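Local coordinates for angiopoietin-related protein 6 (Homo sapiens, PDB 6Y43), which is an angiopoietin-like growth factor, probably secreted, whose calcium-binding fibrinogen-like globe domain probably mediates its contacts with partners, at residues V35-E40 / Y79-E84; I51-D56 / K212-I217; A109-D114 / G130-D135; D138-H143 / A176-N181. All coordinates share one frame; numbering follows the deposited sequence. Where two conformers were deposited one is given.

Contact 1 (V35-E40 / Y79-E84); sequences VSVWCE and YWLGLE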
loop_
_atom_site.group_PDB
_atom_site.type_symbol
_atom_site.label_atom_id
_atom_site.label_comp_id
_atom_site.label_asym_id
_atom_site.label_seq_id
_atom_site.Cartn_x
_atom_site.Cartn_y
_atom_site.Cartn_z
ATOM N N VAL A 35 -6.171 -9.504 -13.008
ATOM C CA VAL A 35 -6.728 -8.564 -12.047
ATOM C C VAL A 35 -6.512 -7.160 -12.589
ATOM O O VAL A 35 -5.457 -6.869 -13.162
ATOM C CB VAL A 35 -6.047 -8.714 -10.665
ATOM C CG1 VAL A 35 -6.604 -7.737 -9.669
ATOM C CG2 VAL A 35 -6.186 -10.135 -10.168
ATOM N N SER A 36 -7.493 -6.288 -12.403
ATOM C CA SER A 36 -7.349 -4.881 -12.780
ATOM C C SER A 36 -6.696 -4.090 -11.651
ATOM O O SER A 36 -7.100 -4.194 -10.491
ATOM C CB SER A 36 -8.694 -4.252 -13.139
ATOM O OG SER A 36 -9.178 -4.740 -14.387
ATOM N N VAL A 37 -5.713 -3.262 -12.008
ATOM C CA VAL A 37 -4.991 -2.436 -11.052
ATOM C C VAL A 37 -4.853 -1.055 -11.660
ATOM O O VAL A 37 -4.925 -0.892 -12.877
ATOM C CB VAL A 37 -3.586 -2.988 -10.725
ATOM C CG1 VAL A 37 -3.665 -4.442 -10.440
ATOM C CG2 VAL A 37 -2.642 -2.692 -11.896
ATOM N N TRP A 38 -4.625 -0.054 -10.807
ATOM C CA TRP A 38 -4.193 1.257 -11.278
ATOM C C TRP A 38 -2.675 1.270 -11.441
ATOM O O TRP A 38 -1.944 0.851 -10.530
ATOM C CB TRP A 38 -4.619 2.359 -10.307
ATOM C CG TRP A 38 -4.427 3.741 -10.851
ATOM C CD1 TRP A 38 -3.272 4.496 -10.827
ATOM C CD2 TRP A 38 -5.407 4.537 -11.522
ATOM N NE1 TRP A 38 -3.494 5.708 -11.430
ATOM C CE2 TRP A 38 -4.794 5.771 -11.852
ATOM C CE3 TRP A 38 -6.752 4.340 -11.848
ATOM C CZ2 TRP A 38 -5.472 6.789 -12.532
ATOM C CZ3 TRP A 38 -7.428 5.366 -12.514
ATOM C CH2 TRP A 38 -6.786 6.564 -12.842
ATOM N N CYS A 39 -2.207 1.744 -12.596
ATOM C CA CYS A 39 -0.790 1.951 -12.880
ATOM C C CYS A 39 -0.508 3.443 -12.881
ATOM O O CYS A 39 -1.170 4.195 -13.609
ATOM C CB CYS A 39 -0.384 1.410 -14.257
ATOM S SG CYS A 39 -0.492 -0.335 -14.567
ATOM N N GLU A 40 0.463 3.867 -12.064
ATOM C CA GLU A 40 1.011 5.222 -12.100
ATOM C C GLU A 40 2.142 5.213 -13.129
ATOM O O GLU A 40 3.198 4.609 -12.909
ATOM C CB GLU A 40 1.494 5.652 -10.714
ATOM C CG GLU A 40 2.348 6.905 -10.744
ATOM C CD GLU A 40 1.609 8.069 -11.334
ATOM O OE1 GLU A 40 0.530 8.424 -10.811
ATOM O OE2 GLU A 40 2.125 8.641 -12.309
ATOM N N TYR A 79 -8.600 1.450 -2.862
ATOM C CA TYR A 79 -8.599 -0.000 -2.845
ATOM C C TYR A 79 -7.384 -0.552 -2.125
ATOM O O TYR A 79 -6.437 0.167 -1.803
ATOM C CB TYR A 79 -8.682 -0.596 -4.253
ATOM C CG TYR A 79 -7.459 -0.535 -5.158
ATOM C CD1 TYR A 79 -7.193 0.595 -5.916
ATOM C CD2 TYR A 79 -6.624 -1.636 -5.324
ATOM C CE1 TYR A 79 -6.127 0.630 -6.798
ATOM C CE2 TYR A 79 -5.553 -1.595 -6.179
ATOM C CZ TYR A 79 -5.327 -0.457 -6.930
ATOM O OH TYR A 79 -4.290 -0.424 -7.806
ATOM N N TRP A 80 -7.464 -1.861 -1.877
ATOM C CA TRP A 80 -6.408 -2.696 -1.316
ATOM C C TRP A 80 -6.305 -3.913 -2.223
ATOM O O TRP A 80 -7.264 -4.681 -2.328
ATOM C CB TRP A 80 -6.762 -3.124 0.113
ATOM C CG TRP A 80 -5.841 -4.124 0.729
ATOM C CD1 TRP A 80 -6.090 -5.452 0.952
ATOM C CD2 TRP A 80 -4.534 -3.862 1.277
ATOM N NE1 TRP A 80 -4.995 -6.043 1.566
ATOM C CE2 TRP A 80 -4.033 -5.082 1.766
ATOM C CE3 TRP A 80 -3.729 -2.719 1.352
ATOM C CZ2 TRP A 80 -2.769 -5.189 2.371
ATOM C CZ3 TRP A 80 -2.470 -2.833 1.925
ATOM C CH2 TRP A 80 -2.008 -4.065 2.431
ATOM N N LEU A 81 -5.155 -4.095 -2.876
ATOM C CA LEU A 81 -5.062 -5.141 -3.894
ATOM C C LEU A 81 -5.236 -6.526 -3.290
ATOM O O LEU A 81 -5.781 -7.425 -3.950
ATOM C CB LEU A 81 -3.730 -5.055 -4.639
ATOM C CG LEU A 81 -3.545 -6.019 -5.809
ATOM C CD1 LEU A 81 -4.657 -5.767 -6.857
ATOM C CD2 LEU A 81 -2.162 -5.864 -6.419
ATOM N N GLY A 82 -4.762 -6.722 -2.059
ATOM C CA GLY A 82 -4.881 -7.989 -1.355
ATOM C C GLY A 82 -3.540 -8.589 -0.993
ATOM O O GLY A 82 -2.600 -8.582 -1.793
ATOM N N LEU A 83 -3.461 -9.144 0.220
ATOM C CA LEU A 83 -2.226 -9.770 0.653
ATOM C C LEU A 83 -1.822 -10.917 -0.263
ATOM O O LEU A 83 -0.632 -11.092 -0.559
ATOM C CB LEU A 83 -2.385 -10.265 2.080
ATOM C CG LEU A 83 -2.567 -9.153 3.118
ATOM C CD1 LEU A 83 -3.228 -9.734 4.367
ATOM C CD2 LEU A 83 -1.273 -8.447 3.462
ATOM N N GLU A 84 -2.788 -11.734 -0.702
ATOM C CA GLU A 84 -2.411 -12.875 -1.536
ATOM C C GLU A 84 -1.930 -12.394 -2.897
ATOM O O GLU A 84 -0.834 -12.794 -3.322
ATOM C CB GLU A 84 -3.569 -13.869 -1.632
ATOM C CG GLU A 84 -3.225 -15.126 -2.458
ATOM C CD GLU A 84 -2.045 -15.929 -1.884
ATOM O OE1 GLU A 84 -1.704 -15.756 -0.685
ATOM O OE2 GLU A 84 -1.458 -16.743 -2.641
#
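The phenol ring of Y79 meets strand 33-40 obliquely, offering its hydroxyl end to the backbone N of W38, while its CE1 lies 4.2 Å from W38 CB at the root of the indole. The indole itself leads away from Y79 and makes a cation-pi contact with R53. In this fibrinogen-like globe domain the short strand 79-80 and strand 33-40 are both neighbours of strand 48-54, and the contact joins them in a buried part of the sheet. W38 N donates to Y79 OH at 3.0 Å with an N-H...O angle of 160°, and the same hydroxyl has a weak bond to V50 O of strand 48-54, the neighbour both segments share. Tyrosine suits the place because it carries a hydroxyl at the end of an otherwise apolar ring, where it can accept the amide. With chi1 at 73°, CG of Y79 sits between its own N and carbonyl carbon, and this turn of the first torsion directs the ring toward strand 33-40. Beyond it the chain leaves the strand for helix 83-90; at G82's backbone angles a CB would press on the carbonyl O of L81, which calls for glycine. L81 lies before this turn, its branched end reaching two beta-branched valines: CD1 lies 3.9 Å from V35 CG1 and equally 3.9 Å from V37 CG1.

Contact 2 (I51-D56 / K212-I217); sequences IQRRQD and KAAMLI. With EDO (1,2-ethanediol), chain C.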
loop_
_atom_site.group_PDB
_atom_site.type_symbol
_atom_site.label_atom_id
_atom_site.label_comp_id
_atom_site.label_asym_id
_atom_site.label_seq_id
_atom_site.Cartn_x
_atom_site.Cartn_y
_atom_site.Cartn_z
ATOM N N ILE A 51 -0.907 -0.813 -5.067
ATOM C CA ILE A 51 -1.445 -1.896 -4.240
ATOM C C ILE A 51 -2.336 -1.406 -3.110
ATOM O O ILE A 51 -3.029 -2.233 -2.493
ATOM C CB ILE A 51 -0.337 -2.803 -3.669
ATOM C CG1 ILE A 51 0.536 -2.067 -2.646
ATOM C CG2 ILE A 51 0.531 -3.327 -4.794
ATOM C CD1 ILE A 51 1.416 -2.983 -1.844
ATOM N N GLN A 52 -2.394 -0.101 -2.871
ATOM C CA GLN A 52 -3.201 0.485 -1.819
ATOM C C GLN A 52 -3.378 1.944 -2.169
ATOM O O GLN A 52 -2.424 2.574 -2.638
ATOM C CB GLN A 52 -2.513 0.368 -0.455
ATOM C CG GLN A 52 -3.393 0.800 0.680
ATOM C CD GLN A 52 -3.105 2.200 1.180
ATOM O OE1 GLN A 52 -2.377 2.969 0.548
ATOM N NE2 GLN A 52 -3.687 2.539 2.334
ATOM N N ARG A 53 -4.586 2.473 -1.974
ATOM C CA ARG A 53 -4.789 3.903 -2.186
ATOM C C ARG A 53 -5.926 4.404 -1.320
ATOM O O ARG A 53 -6.990 3.769 -1.247
ATOM C CB ARG A 53 -5.097 4.233 -3.650
ATOM C CG ARG A 53 -5.223 5.718 -3.894
ATOM C CD ARG A 53 -5.129 6.029 -5.398
ATOM N NE ARG A 53 -6.070 5.211 -6.138
ATOM C CZ ARG A 53 -5.972 4.905 -7.427
ATOM N NH1 ARG A 53 -4.967 5.350 -8.155
ATOM N NH2 ARG A 53 -6.888 4.138 -7.971
ATOM N N ARG A 54 -5.693 5.547 -0.683
ATOM C CA ARG A 54 -6.691 6.300 0.064
ATOM C C ARG A 54 -6.819 7.701 -0.515
ATOM O O ARG A 54 -5.809 8.337 -0.819
ATOM C CB ARG A 54 -6.295 6.481 1.522
ATOM C CG ARG A 54 -5.787 5.249 2.255
ATOM C CD ARG A 54 -6.820 4.153 2.220
ATOM N NE ARG A 54 -8.043 4.453 2.961
ATOM C CZ ARG A 54 -8.193 4.309 4.272
ATOM N NH1 ARG A 54 -7.178 3.909 5.021
ATOM N NH2 ARG A 54 -9.364 4.562 4.853
ATOM N N GLN A 55 -8.045 8.215 -0.597
ATOM C CA GLN A 55 -8.194 9.543 -1.183
ATOM C C GLN A 55 -9.539 10.199 -0.903
ATOM O O GLN A 55 -9.680 11.411 -1.111
ATOM C CB GLN A 55 -7.976 9.488 -2.695
ATOM C CG GLN A 55 -9.032 8.653 -3.438
ATOM C CD GLN A 55 -8.712 8.472 -4.916
ATOM O OE1 GLN A 55 -7.546 8.421 -5.305
ATOM N NE2 GLN A 55 -9.743 8.409 -5.741
ATOM N N ASP A 56 -10.533 9.442 -0.456
ATOM C CA ASP A 56 -11.833 10.079 -0.262
ATOM C C ASP A 56 -12.792 9.417 0.720
ATOM O O ASP A 56 -13.935 9.874 0.863
ATOM C CB ASP A 56 -12.530 10.219 -1.626
ATOM C CG ASP A 56 -12.858 8.869 -2.273
ATOM O OD1 ASP A 56 -12.771 7.822 -1.602
ATOM O OD2 ASP A 56 -13.271 8.845 -3.464
ATOM N N LYS A 212 -4.315 12.121 0.959
ATOM C CA LYS A 212 -4.098 11.074 -0.030
ATOM C C LYS A 212 -2.929 10.231 0.436
ATOM O O LYS A 212 -1.955 10.738 0.998
ATOM C CB LYS A 212 -3.837 11.622 -1.432
ATOM C CG LYS A 212 -4.818 12.634 -1.913
ATOM C CD LYS A 212 -5.044 12.482 -3.438
ATOM C CE LYS A 212 -5.781 13.742 -3.944
ATOM N NZ LYS A 212 -4.913 14.558 -4.856
ATOM N N ALA A 213 -3.047 8.933 0.230
ATOM C CA ALA A 213 -1.958 8.016 0.510
ATOM C C ALA A 213 -2.023 6.881 -0.493
ATOM O O ALA A 213 -3.110 6.468 -0.885
ATOM C CB ALA A 213 -2.037 7.467 1.931
ATOM N N ALA A 214 -0.869 6.380 -0.918
ATOM C CA ALA A 214 -0.882 5.213 -1.792
ATOM C C ALA A 214 0.424 4.457 -1.647
ATOM O O ALA A 214 1.453 5.030 -1.293
ATOM C CB ALA A 214 -1.087 5.596 -3.270
ATOM N N MET A 215 0.356 3.158 -1.888
ATOM C CA MET A 215 1.492 2.258 -1.847
ATOM C C MET A 215 1.617 1.623 -3.221
ATOM O O MET A 215 0.622 1.125 -3.770
ATOM C CB MET A 215 1.316 1.178 -0.781
ATOM C CG MET A 215 1.010 1.745 0.591
ATOM S SD MET A 215 0.718 0.486 1.863
ATOM C CE MET A 215 2.357 -0.226 2.083
ATOM N N LEU A 216 2.816 1.674 -3.799
ATOM C CA LEU A 216 2.994 1.215 -5.177
ATOM C C LEU A 216 4.251 0.358 -5.258
ATOM O O LEU A 216 5.200 0.567 -4.512
ATOM C CB LEU A 216 3.088 2.399 -6.143
ATOM C CG LEU A 216 2.059 3.536 -5.947
ATOM C CD1 LEU A 216 2.500 4.505 -4.895
ATOM C CD2 LEU A 216 1.929 4.175 -7.284
ATOM N N ILE A 217 4.259 -0.616 -6.173
ATOM C CA ILE A 217 5.441 -1.445 -6.359
ATOM C C ILE A 217 5.830 -1.535 -7.832
ATOM O O ILE A 217 5.021 -1.338 -8.742
ATOM C CB ILE A 217 5.241 -2.855 -5.762
ATOM C CG1 ILE A 217 4.076 -3.556 -6.455
ATOM C CG2 ILE A 217 5.052 -2.749 -4.269
ATOM C CD1 ILE A 217 3.916 -5.008 -5.995
HETATM C C1 EDO C . -7.786 7.701 -9.342
HETATM O O1 EDO C . -9.034 7.934 -8.671
HETATM C C2 EDO C . -6.777 8.768 -8.945
HETATM O O2 EDO C . -6.428 8.526 -7.580
#
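I51 and M215 meet where strand 48-54 pairs antiparallel with strand 212-219. The bond from I51 N to M215 O is 2.8 Å long; the one from Q52 N to the same oxygen is weak, so two residues face one in a classic beta bulge. M215 N returns a bond to Q52 O, and R54 and A213 exchange two more, R54 N to A213 O being nearly straight at 175°. Followed outward, the M215 side chain starts with CB 3.8 Å from I51 CG1; CG then comes 3.6 Å from Q52 OE1, and SD lies beside Q52 CB at 4.0 Å. This unbranched chain packs on I51, aliphatic Q52 atoms and L180; NE2 of Q52 bonds to N181, while its buried OE1 has no partner in the model. On the face shared by R53 and A214 the strands draw close, CA to CA 4.1 Å, and the small A214 leaves R53 CG room to pass. The R53 guanidinium bonds to G77 O, makes a cation-pi contact with W38 and carries O2 of an ethanediol over one face. An alanine at R53 would remove that planar cation and is likely to leave G77 O and the indole without their mate. Q55 holds the diol through both ends of its amide, OE1 and NE2. Such a bulged antiparallel pairing of chain-distant strands belongs to the central sheet of the fibrinogen-like domain.

Contact 3 (A109-D114 / G130-D135); sequences ARAHYD and GQYHGD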
loop_
_atom_site.group_PDB
_atom_site.type_symbol
_atom_site.label_atom_id
_atom_site.label_comp_id
_atom_site.label_asym_id
_atom_site.label_seq_id
_atom_site.Cartn_x
_atom_site.Cartn_y
_atom_site.Cartn_z
ATOM N N ALA A 109 4.835 14.019 -0.232
ATOM C CA ALA A 109 6.086 13.414 0.196
ATOM C C ALA A 109 6.127 11.964 -0.264
ATOM O O ALA A 109 5.094 11.350 -0.562
ATOM C CB ALA A 109 6.260 13.524 1.716
ATOM N N ARG A 110 7.345 11.420 -0.331
ATOM C CA ARG A 110 7.549 10.083 -0.857
ATOM C C ARG A 110 8.539 9.301 -0.012
ATOM O O ARG A 110 9.533 9.853 0.462
ATOM C CB ARG A 110 8.058 10.146 -2.309
ATOM C CG ARG A 110 7.274 11.092 -3.171
ATOM C CD ARG A 110 7.787 11.062 -4.604
ATOM N NE ARG A 110 7.151 12.078 -5.438
ATOM C CZ ARG A 110 7.552 12.381 -6.667
ATOM N NH1 ARG A 110 8.583 11.741 -7.195
ATOM N NH2 ARG A 110 6.922 13.318 -7.363
ATOM N N ALA A 111 8.275 8.003 0.130
ATOM C CA ALA A 111 9.193 7.063 0.756
ATOM C C ALA A 111 9.449 5.924 -0.222
ATOM O O ALA A 111 8.539 5.509 -0.953
ATOM C CB ALA A 111 8.648 6.524 2.072
ATOM N N HIS A 112 10.701 5.469 -0.282
ATOM C CA HIS A 112 11.108 4.365 -1.132
ATOM C C HIS A 112 11.790 3.294 -0.291
ATOM O O HIS A 112 12.568 3.615 0.615
ATOM C CB HIS A 112 12.102 4.803 -2.226
ATOM C CG HIS A 112 11.688 6.008 -3.001
ATOM N ND1 HIS A 112 11.748 7.286 -2.487
ATOM C CD2 HIS A 112 11.255 6.137 -4.278
ATOM C CE1 HIS A 112 11.337 8.146 -3.405
ATOM N NE2 HIS A 112 11.026 7.474 -4.497
ATOM N N TYR A 113 11.509 2.029 -0.606
ATOM C CA TYR A 113 12.198 0.886 -0.012
ATOM C C TYR A 113 12.709 -0.009 -1.128
ATOM O O TYR A 113 11.933 -0.470 -1.974
ATOM C CB TYR A 113 11.289 0.110 0.944
ATOM C CG TYR A 113 10.802 1.002 2.056
ATOM C CD1 TYR A 113 9.718 1.836 1.860
ATOM C CD2 TYR A 113 11.480 1.086 3.279
ATOM C CE1 TYR A 113 9.296 2.699 2.856
ATOM C CE2 TYR A 113 11.051 1.951 4.280
ATOM C CZ TYR A 113 9.973 2.758 4.062
ATOM O OH TYR A 113 9.564 3.649 5.040
ATOM N N ASP A 114 14.023 -0.220 -1.149
ATOM C CA ASP A 114 14.673 -1.024 -2.180
ATOM C C ASP A 114 14.609 -2.477 -1.739
ATOM O O ASP A 114 15.552 -3.050 -1.209
ATOM C CB ASP A 114 16.099 -0.553 -2.407
ATOM C CG ASP A 114 16.159 0.791 -3.118
ATOM O OD1 ASP A 114 15.110 1.292 -3.560
ATOM O OD2 ASP A 114 17.263 1.345 -3.251
ATOM N N GLY A 130 13.231 -3.248 1.895
ATOM C CA GLY A 130 14.660 -3.048 1.863
ATOM C C GLY A 130 15.180 -1.719 2.345
ATOM O O GLY A 130 14.510 -1.000 3.126
ATOM N N GLN A 131 16.316 -1.278 1.812
ATOM C CA GLN A 131 16.892 0.010 2.204
ATOM C C GLN A 131 15.984 1.194 1.902
ATOM O O GLN A 131 15.447 1.326 0.807
ATOM C CB GLN A 131 18.255 0.200 1.510
ATOM C CG GLN A 131 18.995 1.489 1.805
ATOM C CD GLN A 131 20.449 1.373 1.377
ATOM O OE1 GLN A 131 20.746 1.025 0.227
ATOM N NE2 GLN A 131 21.365 1.625 2.309
ATOM N N TYR A 132 15.887 2.099 2.872
ATOM C CA TYR A 132 15.030 3.266 2.773
ATOM C C TYR A 132 15.721 4.476 2.111
ATOM O O TYR A 132 16.907 4.739 2.331
ATOM C CB TYR A 132 14.524 3.691 4.164
ATOM C CG TYR A 132 13.911 5.075 4.155
ATOM C CD1 TYR A 132 12.590 5.266 3.826
ATOM C CD2 TYR A 132 14.689 6.217 4.439
ATOM C CE1 TYR A 132 12.040 6.516 3.755
ATOM C CE2 TYR A 132 14.136 7.477 4.385
ATOM C CZ TYR A 132 12.809 7.621 4.038
ATOM O OH TYR A 132 12.212 8.850 3.954
ATOM N N HIS A 133 14.939 5.244 1.345
ATOM C CA HIS A 133 15.281 6.619 0.972
ATOM C C HIS A 133 14.012 7.400 0.649
ATOM O O HIS A 133 13.049 6.834 0.129
ATOM C CB HIS A 133 16.256 6.658 -0.226
ATOM C CG HIS A 133 15.816 5.877 -1.430
ATOM N ND1 HIS A 133 15.420 6.471 -2.610
ATOM C CD2 HIS A 133 15.762 4.544 -1.651
ATOM C CE1 HIS A 133 15.118 5.542 -3.496
ATOM N NE2 HIS A 133 15.310 4.361 -2.938
ATOM N N GLY A 134 14.012 8.699 0.941
ATOM C CA GLY A 134 12.917 9.552 0.503
ATOM C C GLY A 134 12.753 10.765 1.394
ATOM O O GLY A 134 13.327 10.855 2.472
ATOM N N ASP A 135 11.915 11.709 0.927
ATOM C CA ASP A 135 11.684 12.914 1.713
ATOM C C ASP A 135 10.629 12.729 2.791
ATOM O O ASP A 135 10.582 13.528 3.729
ATOM C CB ASP A 135 11.335 14.117 0.803
ATOM C CG ASP A 135 10.110 13.922 -0.060
ATOM O OD1 ASP A 135 9.681 12.798 -0.276
ATOM O OD2 ASP A 135 9.613 14.942 -0.581
HETATM O O HOH W 1 18.028 -3.007 0.134
#
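This is an antiparallel beta-hairpin contact at the edge of the central sheet of the fibrinogen-like domain, pairing strand 108-118 with 127-133. H112 and H133 form a hydrogen-bonded pair, Y113 and Y132 the non-hydrogen-bonded pair beside it. H133 O accepts twice, from H112 N at 2.7 Å and from H112 ND1 at 3.0 Å; the ring nitrogen approaches from above the carbonyl plane, though the oxygen lies in the imidazole plane. The first torsion of H112, chi1 -49°, helps turn the ring so that its ND1 edge meets H133 O; the other ring nitrogen, NE2, bonds to E44, a pairing that suits histidine and would be consistent with a protonated ring. The two imidazoles are almost parallel but slid apart, so H112 CB covers the H133 face, 3.4 Å from its centroid. D114 OD1 lies in the plane of the H133 ring and accepts from its NE2, which approaches from above the carboxylate plane. On the other face, Y113 and Y132 touch obliquely, CZ to CD1, with A111 CB against the Y132 edge; the tyrosines provide broad apolar surface, and Y113 OH reaches D138. Glycine is required at G134, where a CB would clash with R110 O. Toward the turn of the hairpin a water joins D114 O to Q131 N. At the open end D135 OD1 accepts from R110 N at 2.7 Å on the syn side of the carboxylate.

Contact 4 (D138-H143 / A176-N181); sequences DSLSWH and AHSNLN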
loop_
_atom_site.group_PDB
_atom_site.type_symbol
_atom_site.label_atom_id
_atom_site.label_comp_id
_atom_site.label_asym_id
_atom_site.label_seq_id
_atom_site.Cartn_x
_atom_site.Cartn_y
_atom_site.Cartn_z
ATOM N N ASP A 138 11.235 7.696 7.296
ATOM C CA ASP A 138 11.128 6.235 7.269
ATOM C C ASP A 138 10.178 5.772 8.369
ATOM O O ASP A 138 10.582 5.288 9.429
ATOM C CB ASP A 138 12.497 5.583 7.399
ATOM C CG ASP A 138 12.443 4.067 7.248
ATOM O OD1 ASP A 138 11.338 3.513 7.003
ATOM O OD2 ASP A 138 13.515 3.446 7.378
ATOM N N SER A 139 8.877 5.881 8.086
ATOM C CA SER A 139 7.862 5.511 9.055
ATOM C C SER A 139 7.242 4.141 8.773
ATOM O O SER A 139 6.234 3.798 9.388
ATOM C CB SER A 139 6.784 6.586 9.130
ATOM O OG SER A 139 7.326 7.819 9.598
ATOM N N LEU A 140 7.862 3.337 7.906
ATOM C CA LEU A 140 7.492 1.936 7.762
ATOM C C LEU A 140 8.542 0.961 8.295
ATOM O O LEU A 140 8.222 -0.207 8.504
ATOM C CB LEU A 140 7.220 1.592 6.291
ATOM C CG LEU A 140 6.369 0.368 5.987
ATOM C CD1 LEU A 140 4.954 0.386 6.535
ATOM C CD2 LEU A 140 6.358 0.167 4.456
ATOM N N SER A 141 9.769 1.399 8.552
ATOM C CA SER A 141 10.804 0.446 8.934
ATOM C C SER A 141 10.484 -0.217 10.263
ATOM O O SER A 141 10.848 -1.375 10.471
ATOM C CB SER A 141 12.164 1.147 8.982
ATOM O OG SER A 141 12.802 1.038 7.720
ATOM N N TRP A 142 9.775 0.487 11.159
ATOM C CA TRP A 142 9.419 -0.136 12.440
ATOM C C TRP A 142 8.503 -1.332 12.269
ATOM O O TRP A 142 8.336 -2.122 13.214
ATOM C CB TRP A 142 8.738 0.878 13.334
ATOM C CG TRP A 142 8.909 0.629 14.829
ATOM C CD1 TRP A 142 10.051 0.261 15.467
ATOM C CD2 TRP A 142 7.910 0.782 15.832
ATOM N NE1 TRP A 142 9.825 0.159 16.832
ATOM C CE2 TRP A 142 8.515 0.484 17.074
ATOM C CE3 TRP A 142 6.552 1.126 15.809
ATOM C CZ2 TRP A 142 7.812 0.513 18.255
ATOM C CZ3 TRP A 142 5.855 1.161 17.008
ATOM C CH2 TRP A 142 6.480 0.851 18.203
ATOM N N HIS A 143 7.904 -1.491 11.097
ATOM C CA HIS A 143 6.978 -2.572 10.832
ATOM C C HIS A 143 7.629 -3.740 10.121
ATOM O O HIS A 143 6.968 -4.752 9.867
ATOM C CB HIS A 143 5.834 -2.016 10.009
ATOM C CG HIS A 143 5.082 -0.959 10.741
ATOM N ND1 HIS A 143 4.103 -1.262 11.657
ATOM C CD2 HIS A 143 5.231 0.385 10.782
ATOM C CE1 HIS A 143 3.623 -0.143 12.173
ATOM N NE2 HIS A 143 4.289 0.872 11.659
ATOM N N ALA A 176 2.242 1.729 15.919
ATOM C CA ALA A 176 2.595 2.066 14.548
ATOM C C ALA A 176 3.283 3.414 14.389
ATOM O O ALA A 176 2.900 4.420 14.998
ATOM C CB ALA A 176 1.360 2.056 13.632
ATOM N N HIS A 177 4.248 3.410 13.486
ATOM C CA HIS A 177 4.769 4.635 12.899
ATOM C C HIS A 177 3.975 5.074 11.672
ATOM O O HIS A 177 4.034 6.247 11.306
ATOM C CB HIS A 177 6.238 4.438 12.544
ATOM C CG HIS A 177 7.137 4.417 13.742
ATOM N ND1 HIS A 177 8.505 4.337 13.646
ATOM C CD2 HIS A 177 6.849 4.416 15.068
ATOM C CE1 HIS A 177 9.028 4.324 14.862
ATOM N NE2 HIS A 177 8.043 4.379 15.739
ATOM N N SER A 178 3.250 4.164 11.024
ATOM C CA SER A 178 2.413 4.498 9.883
ATOM C C SER A 178 1.122 3.704 9.991
ATOM O O SER A 178 1.112 2.602 10.534
ATOM C CB SER A 178 3.118 4.194 8.563
ATOM O OG SER A 178 3.684 2.913 8.515
ATOM N N ASN A 179 0.021 4.273 9.495
ATOM C CA ASN A 179 -1.278 3.628 9.650
ATOM C C ASN A 179 -2.100 3.898 8.397
ATOM O O ASN A 179 -3.210 4.413 8.451
ATOM C CB ASN A 179 -1.984 4.141 10.901
ATOM C CG ASN A 179 -3.231 3.355 11.256
ATOM O OD1 ASN A 179 -3.240 2.129 11.196
ATOM N ND2 ASN A 179 -4.289 4.071 11.650
ATOM N N LEU A 180 -1.555 3.501 7.251
ATOM C CA LEU A 180 -2.161 3.933 5.998
ATOM C C LEU A 180 -3.493 3.258 5.732
ATOM O O LEU A 180 -4.259 3.764 4.908
ATOM C CB LEU A 180 -1.218 3.701 4.825
ATOM C CG LEU A 180 0.122 4.450 4.901
ATOM C CD1 LEU A 180 0.892 4.240 3.628
ATOM C CD2 LEU A 180 -0.072 5.933 5.216
ATOM N N ASN A 181 -3.810 2.154 6.417
ATOM C CA ASN A 181 -5.116 1.526 6.278
ATOM C C ASN A 181 -6.096 1.957 7.366
ATOM O O ASN A 181 -7.120 1.300 7.562
ATOM C CB ASN A 181 -4.978 0.008 6.246
ATOM C CG ASN A 181 -4.370 -0.488 4.957
ATOM O OD1 ASN A 181 -4.368 0.214 3.933
ATOM N ND2 ASN A 181 -3.869 -1.708 4.983
HETATM O O HOH W 2 9.764 3.450 11.345
#
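Two long loops of the fibrinogen-like domain, in the part that also carries the calcium site, pack together where S139, W142 and H143 meet A176, H177 and S178. The H177 imidazole forms an offset stack on the five-membered ring of W142, planes 14° apart and centroids 4.3 Å apart, with H177 CD2 only 3.4 Å from W142 CE3. The first torsion of W142, chi1 -152°, swings CG away from its own N and lays the indole flat across the imidazole, with CB also over the H177 face. A water links H177 ND1 to D138 O and W142 N. Without the imidazole, as with a serine at H177, one indole face would probably lose its flat partner and the water its side-chain contact. H143 uses NE2 to accept from H177 N at 3.1 Å, while ND1 is bonded to W171 O, so an imidazole serves both sides. The small S178 places OG 2.8 Å from S139 O, donating from above the carbonyl plane. Further along, L140 reaches L97 of strand 95-102 and L129 of strand 127-133, whereas L180 rests on V99 and L101 and on A213 and M215 of strand 212-219, seating both loops against the central sheet.

How the contacts relate
Contacts 1 and 2 are continuous through strand 48-54: L81 N lies 2.9 Å from I51 O and Y79 O 3.0 Å from R53 N, so strand 79-80 pairs along one side and strand 212-219 along the other. Contact 3 belongs to the same sheet but stands apart, its nearest atoms about 7 Å from contact 2. Contact 4 joins the two regions: N181 OD1 and L180 O lie 2.9 Å from Q52 NE2 and R54 NH1 respectively, and D138 OD1 is 2.7 Å from Y113 OH of contact 3. No contact here supplies a ligand to the calcium ion, about 12 Å from the W142 side chain and bound by D154, D156, Y158 and G160.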